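Local atomic coordinates of D-mandelate dehydrogenase (Rhodotorula graminis, PDB entry 2W2L), a protein that probably oxidises D-mandelate with NAD as cofactor, as a member of the D-isomer specific 2-hydroxyacid dehydrogenase family. Residues G163-A168 against K189-D194; S221-V226 against R251-A256. All blocks are in the same frame, centred on the assembly; numbering follows the deposited sequence.

Contact 1 of 2, residues G163-A168 against K189-D194; sequences GHVLGA and KLVYYD. With NAD (nicotinamide-adenine-dinucleotide), chain K.
Ala168 and Leu190 meet on the helix-covered face of the first beta-alpha-beta unit of the Rossmann-type NAD-binding domain. Strands 165-169 and 189-193 run parallel here, and helix 173-186 makes the crossover. The middle and C-terminal part of the strands is buried. On the face that helix 173-186 covers, Leu190 CD1 sits 3.9 Å from Ala168 CB. The leucine has CG anti to the backbone N (chi1 -178°), which carries CD1 over toward the neighbouring strand. Leu166 lies alongside Leu190 and points the same way. Ala182, Ala179 and Val183 of the helix cover this pair. Tyr192 adds its CB against Ala168 CB, while its ring leads away and its OH bonds to Glu203. On the other face Val165 CG1 meets Val191 CG1 at 3.6 Å, and Leu217 and Arg220 of helix 214-220 touch Val191. Five backbone hydrogen bonds tie the strands, from Lys189-His164 to Tyr193-Ala168.

The start of the contact is looser. Lys189 and Gly163 are exposed there, and the lysine chain passes Gly163 O with only its CD, at 3.9 Å. The far end reaches the cofactor. Asp194 OD1 accepts both adenosine ribose hydroxyls, NAD O2B at 2.8 Å and NAD O3B at 3.2 Å.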
loop_
_atom_site.group_PDB
_atom_site.type_symbol
_atom_site.label_atom_id
_atom_site.label_comp_id
_atom_site.label_asym_id
_atom_site.label_seq_id
_atom_site.Cartn_x
_atom_site.Cartn_y
_atom_site.Cartn_z
ATOM N N GLY D 163 7.412 -10.325 9.463
ATOM C CA GLY D 163 8.377 -11.418 9.655
ATOM C C GLY D 163 9.131 -11.932 8.418
ATOM O O GLY D 163 10.073 -12.717 8.564
ATOM N N HIS D 164 8.666 -11.571 7.206
ATOM C CA HIS D 164 9.376 -11.822 5.952
ATOM C C HIS D 164 10.502 -10.789 5.731
ATOM O O HIS D 164 10.480 -9.652 6.289
ATOM C CB HIS D 164 8.409 -11.792 4.802
ATOM C CG HIS D 164 7.441 -12.941 4.813
ATOM N ND1 HIS D 164 6.307 -12.960 5.611
ATOM C CD2 HIS D 164 7.458 -14.129 4.149
ATOM C CE1 HIS D 164 5.669 -14.106 5.426
ATOM N NE2 HIS D 164 6.346 -14.832 4.549
ATOM N N VAL D 165 11.492 -11.173 4.931
ATOM C CA VAL D 165 12.700 -10.374 4.803
ATOM C C VAL D 165 12.625 -9.511 3.559
ATOM O O VAL D 165 12.349 -9.991 2.474
ATOM C CB VAL D 165 13.970 -11.295 4.762
ATOM C CG1 VAL D 165 15.225 -10.483 4.774
ATOM C CG2 VAL D 165 13.985 -12.275 5.909
ATOM N N LEU D 166 12.848 -8.222 3.732
ATOM C CA LEU D 166 12.957 -7.284 2.629
ATOM C C LEU D 166 14.428 -7.144 2.352
ATOM O O LEU D 166 15.240 -6.737 3.256
ATOM C CB LEU D 166 12.405 -5.926 3.062
ATOM C CG LEU D 166 12.563 -4.768 2.066
ATOM C CD1 LEU D 166 11.612 -4.932 0.929
ATOM C CD2 LEU D 166 12.312 -3.448 2.756
ATOM N N GLY D 167 14.794 -7.480 1.114
ATOM C CA GLY D 167 16.185 -7.331 0.700
ATOM C C GLY D 167 16.402 -6.047 -0.070
ATOM O O GLY D 167 15.977 -5.937 -1.248
ATOM N N ALA D 168 17.044 -5.090 0.583
ATOM C CA ALA D 168 17.311 -3.809 -0.053
ATOM C C ALA D 168 18.584 -3.803 -0.905
ATOM O O ALA D 168 19.696 -3.995 -0.391
ATOM C CB ALA D 168 17.393 -2.726 0.976
ATOM N N LYS D 189 11.740 -7.887 8.233
ATOM C CA LYS D 189 13.131 -7.798 8.637
ATOM C C LYS D 189 13.963 -7.257 7.465
ATOM O O LYS D 189 13.557 -7.405 6.292
ATOM C CB LYS D 189 13.659 -9.155 9.089
ATOM C CG LYS D 189 13.061 -9.693 10.417
ATOM C CD LYS D 189 13.149 -11.294 10.483
ATOM C CE LYS D 189 12.986 -11.928 11.911
ATOM N NZ LYS D 189 11.581 -11.978 12.467
ATOM N N LEU D 190 15.114 -6.635 7.762
ATOM C CA LEU D 190 15.964 -6.030 6.714
ATOM C C LEU D 190 17.376 -6.628 6.532
ATOM O O LEU D 190 18.168 -6.720 7.478
ATOM C CB LEU D 190 16.036 -4.485 6.839
ATOM C CG LEU D 190 16.841 -3.666 5.800
ATOM C CD1 LEU D 190 16.087 -3.472 4.531
ATOM C CD2 LEU D 190 17.249 -2.315 6.312
ATOM N N VAL D 191 17.684 -7.021 5.290
ATOM C CA VAL D 191 19.066 -7.229 4.905
ATOM C C VAL D 191 19.312 -6.379 3.715
ATOM O O VAL D 191 18.414 -6.207 2.886
ATOM C CB VAL D 191 19.444 -8.708 4.706
ATOM C CG1 VAL D 191 18.568 -9.556 5.566
ATOM C CG2 VAL D 191 19.408 -9.149 3.253
ATOM N N TYR D 192 20.500 -5.806 3.636
ATOM C CA TYR D 192 20.781 -4.931 2.529
ATOM C C TYR D 192 22.146 -5.155 1.961
ATOM O O TYR D 192 23.076 -5.572 2.686
ATOM C CB TYR D 192 20.625 -3.456 2.901
ATOM C CG TYR D 192 21.743 -2.930 3.745
ATOM C CD1 TYR D 192 22.750 -2.113 3.200
ATOM C CD2 TYR D 192 21.810 -3.241 5.097
ATOM C CE1 TYR D 192 23.814 -1.626 3.998
ATOM C CE2 TYR D 192 22.858 -2.755 5.904
ATOM C CZ TYR D 192 23.849 -1.955 5.360
ATOM O OH TYR D 192 24.845 -1.491 6.213
ATOM N N TYR D 193 22.247 -4.889 0.652
ATOM C CA TYR D 193 23.532 -4.730 0.031
ATOM C C TYR D 193 23.728 -3.292 -0.414
ATOM O O TYR D 193 22.830 -2.708 -1.016
ATOM C CB TYR D 193 23.754 -5.710 -1.141
ATOM C CG TYR D 193 24.896 -5.210 -2.021
ATOM C CD1 TYR D 193 26.239 -5.496 -1.706
ATOM C CD2 TYR D 193 24.628 -4.367 -3.113
ATOM C CE1 TYR D 193 27.269 -5.011 -2.490
ATOM C CE2 TYR D 193 25.644 -3.867 -3.877
ATOM C CZ TYR D 193 26.967 -4.187 -3.559
ATOM O OH TYR D 193 27.960 -3.657 -4.370
ATOM N N ASP D 194 24.901 -2.715 -0.161
ATOM C CA ASP D 194 25.192 -1.372 -0.683
ATOM C C ASP D 194 26.670 -1.036 -0.779
ATOM O O ASP D 194 27.502 -1.506 0.013
ATOM C CB ASP D 194 24.501 -0.287 0.145
ATOM C CG ASP D 194 24.454 1.085 -0.578
ATOM O OD1 ASP D 194 24.225 2.097 0.115
ATOM O OD2 ASP D 194 24.645 1.158 -1.834
HETATM P PA NAD K . 20.626 8.427 -2.628
HETATM O O1A NAD K . 21.000 9.547 -3.525
HETATM O O2A NAD K . 21.237 8.699 -1.268
HETATM O O5B NAD K . 20.966 7.020 -3.346
HETATM C C5B NAD K . 22.267 6.512 -3.572
HETATM C C4B NAD K . 22.501 5.337 -2.612
HETATM O O4B NAD K . 22.700 4.101 -3.284
HETATM C C3B NAD K . 23.718 5.573 -1.724
HETATM O O3B NAD K . 23.466 5.174 -0.397
HETATM C C2B NAD K . 24.773 4.668 -2.298
HETATM O O2B NAD K . 25.573 4.176 -1.247
HETATM C C1B NAD K . 24.001 3.594 -3.056
HETATM N N9A NAD K . 24.621 3.372 -4.378
HETATM C C8A NAD K . 25.279 4.346 -5.110
HETATM N N7A NAD K . 25.721 3.801 -6.265
HETATM C C5A NAD K . 25.346 2.495 -6.293
HETATM C C6A NAD K . 25.562 1.511 -7.247
HETATM N N6A NAD K . 26.459 1.740 -8.212
HETATM N N1A NAD K . 25.088 0.235 -7.007
HETATM C C2A NAD K . 24.403 -0.052 -5.833
HETATM N N3A NAD K . 24.196 0.939 -4.885
HETATM C C4A NAD K . 24.661 2.200 -5.112
HETATM O O3 NAD K . 19.026 8.197 -2.583
HETATM P PN NAD K . 18.026 8.144 -3.876
HETATM O O1N NAD K . 16.750 8.498 -3.241
HETATM O O2N NAD K . 18.507 9.008 -4.995
HETATM O O5D NAD K . 17.904 6.631 -4.446
HETATM C C5D NAD K . 18.368 6.316 -5.748
HETATM C C4D NAD K . 17.288 5.861 -6.732
HETATM O O4D NAD K . 15.978 6.385 -6.495
HETATM C C3D NAD K . 17.685 6.343 -8.121
HETATM O O3D NAD K . 17.701 5.321 -9.097
HETATM C C2D NAD K . 16.573 7.276 -8.517
HETATM O O2D NAD K . 16.452 7.383 -9.926
HETATM C C1D NAD K . 15.387 6.666 -7.769
HETATM N N1N NAD K . 14.188 7.557 -7.839
HETATM C C2N NAD K . 12.972 7.050 -8.242
HETATM C C3N NAD K . 11.830 7.878 -8.323
HETATM C C7N NAD K . 10.502 7.365 -8.840
HETATM O O7N NAD K . 9.646 8.303 -9.474
HETATM N N7N NAD K . 10.160 6.070 -8.707
HETATM C C4N NAD K . 11.946 9.238 -8.026
HETATM C C5N NAD K . 13.180 9.753 -7.638
HETATM C C6N NAD K . 14.292 8.907 -7.553
#

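Contact 2 of 2, residues S221-V226 against R251-A256; sequences SDCVSV and RIVNTA. With NAD (nicotinamide-adenine-dinucleotide), chain K.
Val224 and Ile252 pack side by side on two parallel neighbouring strands, 223-226 and 250-254, of the Rossmann-type sheet. Helix 240-245 lies in the connection between them, which makes a beta-alpha-beta unit.

Three good backbone hydrogen bonds link the strands. Val224 N donates to Arg251 O, Val253 N to Val224 O and Val226 N to Val253 O. The last is almost straight, with 178° at the hydrogen. Arg251 N adds a weak bond to Asp222 O.

Carbon-to-carbon contacts occur on both faces. Ile252 has CG1 anti to its backbone N (chi1 -162°), and this puts CG1 3.7 Å from Val224 CB. Its CD1 continues to Val226 CG2, and the two side chains cross at a slant. Leu275 and Ala278 of strand 275-280 also touch Ile252. On the opposite face Cys223 CB rests on Arg251 CB, and Val253 CG2 lies near Ser225 CB. Leu124 and Phe129 of helix 114-130 pack against this face.

One polar side chain bonds directly across the strands. Arg251 NH1 bonds to Asp222 O at 2.7 Å. The oxygen lies in the guanidinium plane, but NH1 stands above the carbonyl plane. The Asp222 carboxylate turns elsewhere, to a salt bridge with Lys247 and a bond from Val165 N.

An Asx turn shapes the end of 251-256: Asn254 OD1 accepts from Ala256 N. The same OD1 comes 3.7 Å from Val226 CB.

A water joins Ser225 OG, Val226 O and Thr255 OG1. It donates to Val226 O. Ser225 OG is also held by Gln175.

The C-terminal end of 251-256 reaches the cofactor. Ala256 CB lies 3.6 Å from NAD O3D, and the nicotinamide amide N7N donates to Thr255 O over 2.8 Å.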
loop_
_atom_site.group_PDB
_atom_site.type_symbol
_atom_site.label_atom_id
_atom_site.label_comp_id
_atom_site.label_asym_id
_atom_site.label_seq_id
_atom_site.Cartn_x
_atom_site.Cartn_y
_atom_site.Cartn_z
ATOM N N SER D 221 16.212 -13.106 0.533
ATOM C CA SER D 221 15.062 -12.229 0.394
ATOM C C SER D 221 13.711 -12.884 0.116
ATOM O O SER D 221 13.642 -13.845 -0.585
ATOM C CB SER D 221 15.367 -11.241 -0.724
ATOM O OG SER D 221 16.326 -10.334 -0.280
ATOM N N ASP D 222 12.645 -12.326 0.661
ATOM C CA ASP D 222 11.282 -12.746 0.368
ATOM C C ASP D 222 10.692 -11.718 -0.543
ATOM O O ASP D 222 9.872 -12.021 -1.415
ATOM C CB ASP D 222 10.452 -12.821 1.652
ATOM C CG ASP D 222 10.809 -14.043 2.512
ATOM O OD1 ASP D 222 10.738 -15.167 1.957
ATOM O OD2 ASP D 222 11.188 -13.890 3.712
ATOM N N CYS D 223 11.123 -10.480 -0.357
ATOM C CA CYS D 223 10.902 -9.476 -1.386
ATOM C C CYS D 223 12.159 -8.602 -1.498
ATOM O O CYS D 223 12.736 -8.212 -0.493
ATOM C CB CYS D 223 9.643 -8.671 -1.059
ATOM S SG CYS D 223 9.186 -7.366 -2.191
ATOM N N VAL D 224 12.582 -8.321 -2.728
ATOM C CA VAL D 224 13.710 -7.424 -3.021
ATOM C C VAL D 224 13.195 -6.030 -3.429
ATOM O O VAL D 224 12.294 -5.901 -4.307
ATOM C CB VAL D 224 14.592 -8.009 -4.163
ATOM C CG1 VAL D 224 15.601 -6.973 -4.683
ATOM C CG2 VAL D 224 15.358 -9.278 -3.692
ATOM N N SER D 225 13.755 -4.996 -2.792
ATOM C CA SER D 225 13.518 -3.590 -3.190
ATOM C C SER D 225 14.757 -2.948 -3.860
ATOM O O SER D 225 15.788 -2.675 -3.205
ATOM C CB SER D 225 13.077 -2.754 -1.986
ATOM O OG SER D 225 12.946 -1.372 -2.307
ATOM N N VAL D 226 14.651 -2.697 -5.156
ATOM C CA VAL D 226 15.732 -2.063 -5.880
ATOM C C VAL D 226 15.633 -0.560 -5.758
ATOM O O VAL D 226 14.655 0.023 -6.201
ATOM C CB VAL D 226 15.673 -2.457 -7.378
ATOM C CG1 VAL D 226 16.826 -1.846 -8.130
ATOM C CG2 VAL D 226 15.749 -3.936 -7.510
ATOM N N ARG D 251 9.605 -12.308 -4.469
ATOM C CA ARG D 251 8.996 -11.084 -4.977
ATOM C C ARG D 251 10.043 -10.021 -5.200
ATOM O O ARG D 251 11.114 -10.015 -4.536
ATOM C CB ARG D 251 7.988 -10.553 -3.953
ATOM C CG ARG D 251 6.865 -11.548 -3.599
ATOM C CD ARG D 251 6.252 -11.257 -2.255
ATOM N NE ARG D 251 5.640 -12.459 -1.714
ATOM C CZ ARG D 251 6.297 -13.402 -1.045
ATOM N NH1 ARG D 251 7.612 -13.303 -0.813
ATOM N NH2 ARG D 251 5.626 -14.446 -0.597
ATOM N N ILE D 252 9.746 -9.103 -6.112
ATOM C CA ILE D 252 10.645 -7.972 -6.360
ATOM C C ILE D 252 9.859 -6.710 -6.737
ATOM O O ILE D 252 8.813 -6.785 -7.438
ATOM C CB ILE D 252 11.752 -8.296 -7.424
ATOM C CG1 ILE D 252 12.920 -7.278 -7.339
ATOM C CG2 ILE D 252 11.167 -8.385 -8.824
ATOM C CD1 ILE D 252 14.025 -7.510 -8.355
ATOM N N VAL D 253 10.344 -5.570 -6.240
ATOM C CA VAL D 253 9.806 -4.268 -6.630
ATOM C C VAL D 253 10.919 -3.349 -7.106
ATOM O O VAL D 253 12.060 -3.405 -6.598
ATOM C CB VAL D 253 8.973 -3.583 -5.480
ATOM C CG1 VAL D 253 7.744 -4.481 -5.065
ATOM C CG2 VAL D 253 9.896 -3.123 -4.259
ATOM N N ASN D 254 10.581 -2.512 -8.080
ATOM C CA ASN D 254 11.492 -1.506 -8.620
ATOM C C ASN D 254 10.918 -0.093 -8.657
ATOM O O ASN D 254 9.907 0.164 -9.292
ATOM C CB ASN D 254 11.957 -1.859 -10.027
ATOM C CG ASN D 254 13.196 -1.035 -10.448
ATOM O OD1 ASN D 254 13.742 -0.256 -9.640
ATOM N ND2 ASN D 254 13.642 -1.204 -11.694
ATOM N N THR D 255 11.585 0.839 -7.989
ATOM C CA THR D 255 11.198 2.248 -8.072
ATOM C C THR D 255 12.383 3.088 -8.478
ATOM O O THR D 255 12.297 4.310 -8.493
ATOM C CB THR D 255 10.622 2.797 -6.733
ATOM O OG1 THR D 255 11.602 2.679 -5.710
ATOM C CG2 THR D 255 9.353 2.039 -6.304
ATOM N N ALA D 256 13.480 2.428 -8.829
ATOM C CA ALA D 256 14.741 3.115 -9.168
ATOM C C ALA D 256 14.717 3.613 -10.648
ATOM O O ALA D 256 14.187 4.709 -10.931
ATOM C CB ALA D 256 15.985 2.212 -8.826
HETATM P PA NAD K . 20.626 8.427 -2.628
HETATM O O1A NAD K . 21.000 9.547 -3.525
HETATM O O2A NAD K . 21.237 8.699 -1.268
HETATM O O5B NAD K . 20.966 7.020 -3.346
HETATM C C5B NAD K . 22.267 6.512 -3.572
HETATM C C4B NAD K . 22.501 5.337 -2.612
HETATM O O4B NAD K . 22.700 4.101 -3.284
HETATM C C3B NAD K . 23.718 5.573 -1.724
HETATM O O3B NAD K . 23.466 5.174 -0.397
HETATM C C2B NAD K . 24.773 4.668 -2.298
HETATM O O2B NAD K . 25.573 4.176 -1.247
HETATM C C1B NAD K . 24.001 3.594 -3.056
HETATM N N9A NAD K . 24.621 3.372 -4.378
HETATM C C8A NAD K . 25.279 4.346 -5.110
HETATM N N7A NAD K . 25.721 3.801 -6.265
HETATM C C5A NAD K . 25.346 2.495 -6.293
HETATM C C6A NAD K . 25.562 1.511 -7.247
HETATM N N6A NAD K . 26.459 1.740 -8.212
HETATM N N1A NAD K . 25.088 0.235 -7.007
HETATM C C2A NAD K . 24.403 -0.052 -5.833
HETATM N N3A NAD K . 24.196 0.939 -4.885
HETATM C C4A NAD K . 24.661 2.200 -5.112
HETATM O O3 NAD K . 19.026 8.197 -2.583
HETATM P PN NAD K . 18.026 8.144 -3.876
HETATM O O1N NAD K . 16.750 8.498 -3.241
HETATM O O2N NAD K . 18.507 9.008 -4.995
HETATM O O5D NAD K . 17.904 6.631 -4.446
HETATM C C5D NAD K . 18.368 6.316 -5.748
HETATM C C4D NAD K . 17.288 5.861 -6.732
HETATM O O4D NAD K . 15.978 6.385 -6.495
HETATM C C3D NAD K . 17.685 6.343 -8.121
HETATM O O3D NAD K . 17.701 5.321 -9.097
HETATM C C2D NAD K . 16.573 7.276 -8.517
HETATM O O2D NAD K . 16.452 7.383 -9.926
HETATM C C1D NAD K . 15.387 6.666 -7.769
HETATM N N1N NAD K . 14.188 7.557 -7.839
HETATM C C2N NAD K . 12.972 7.050 -8.242
HETATM C C3N NAD K . 11.830 7.878 -8.323
HETATM C C7N NAD K . 10.502 7.365 -8.840
HETATM O O7N NAD K . 9.646 8.303 -9.474
HETATM N N7N NAD K . 10.160 6.070 -8.707
HETATM C C4N NAD K . 11.946 9.238 -8.026
HETATM C C5N NAD K . 13.180 9.753 -7.638
HETATM C C6N NAD K . 14.292 8.907 -7.553
HETATM O O HOH W 1 12.046 -0.174 -4.640
#

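How the contacts relate
Contacts 1 and 2 are neighbours in one parallel sheet, with centres about 10 Å apart. Strands 165-169 and 223-226 form the seam. Gly167 N lies 2.7 Å from Cys223 O, and Gly167 O lies 2.9 Å from Ser225 N, both probable hydrogen bonds. The strand order across the two contacts is thus 189-193, 165-169, 223-226, 250-254. Both contacts end at the same NAD, but at different parts of it. Contact 1 holds the adenosine ribose and contact 2 the nicotinamide end. This matches the classical Rossmann arrangement, where the dinucleotide lies across the C-terminal ends of the parallel strands. Asp281 also bonds to the cofactor.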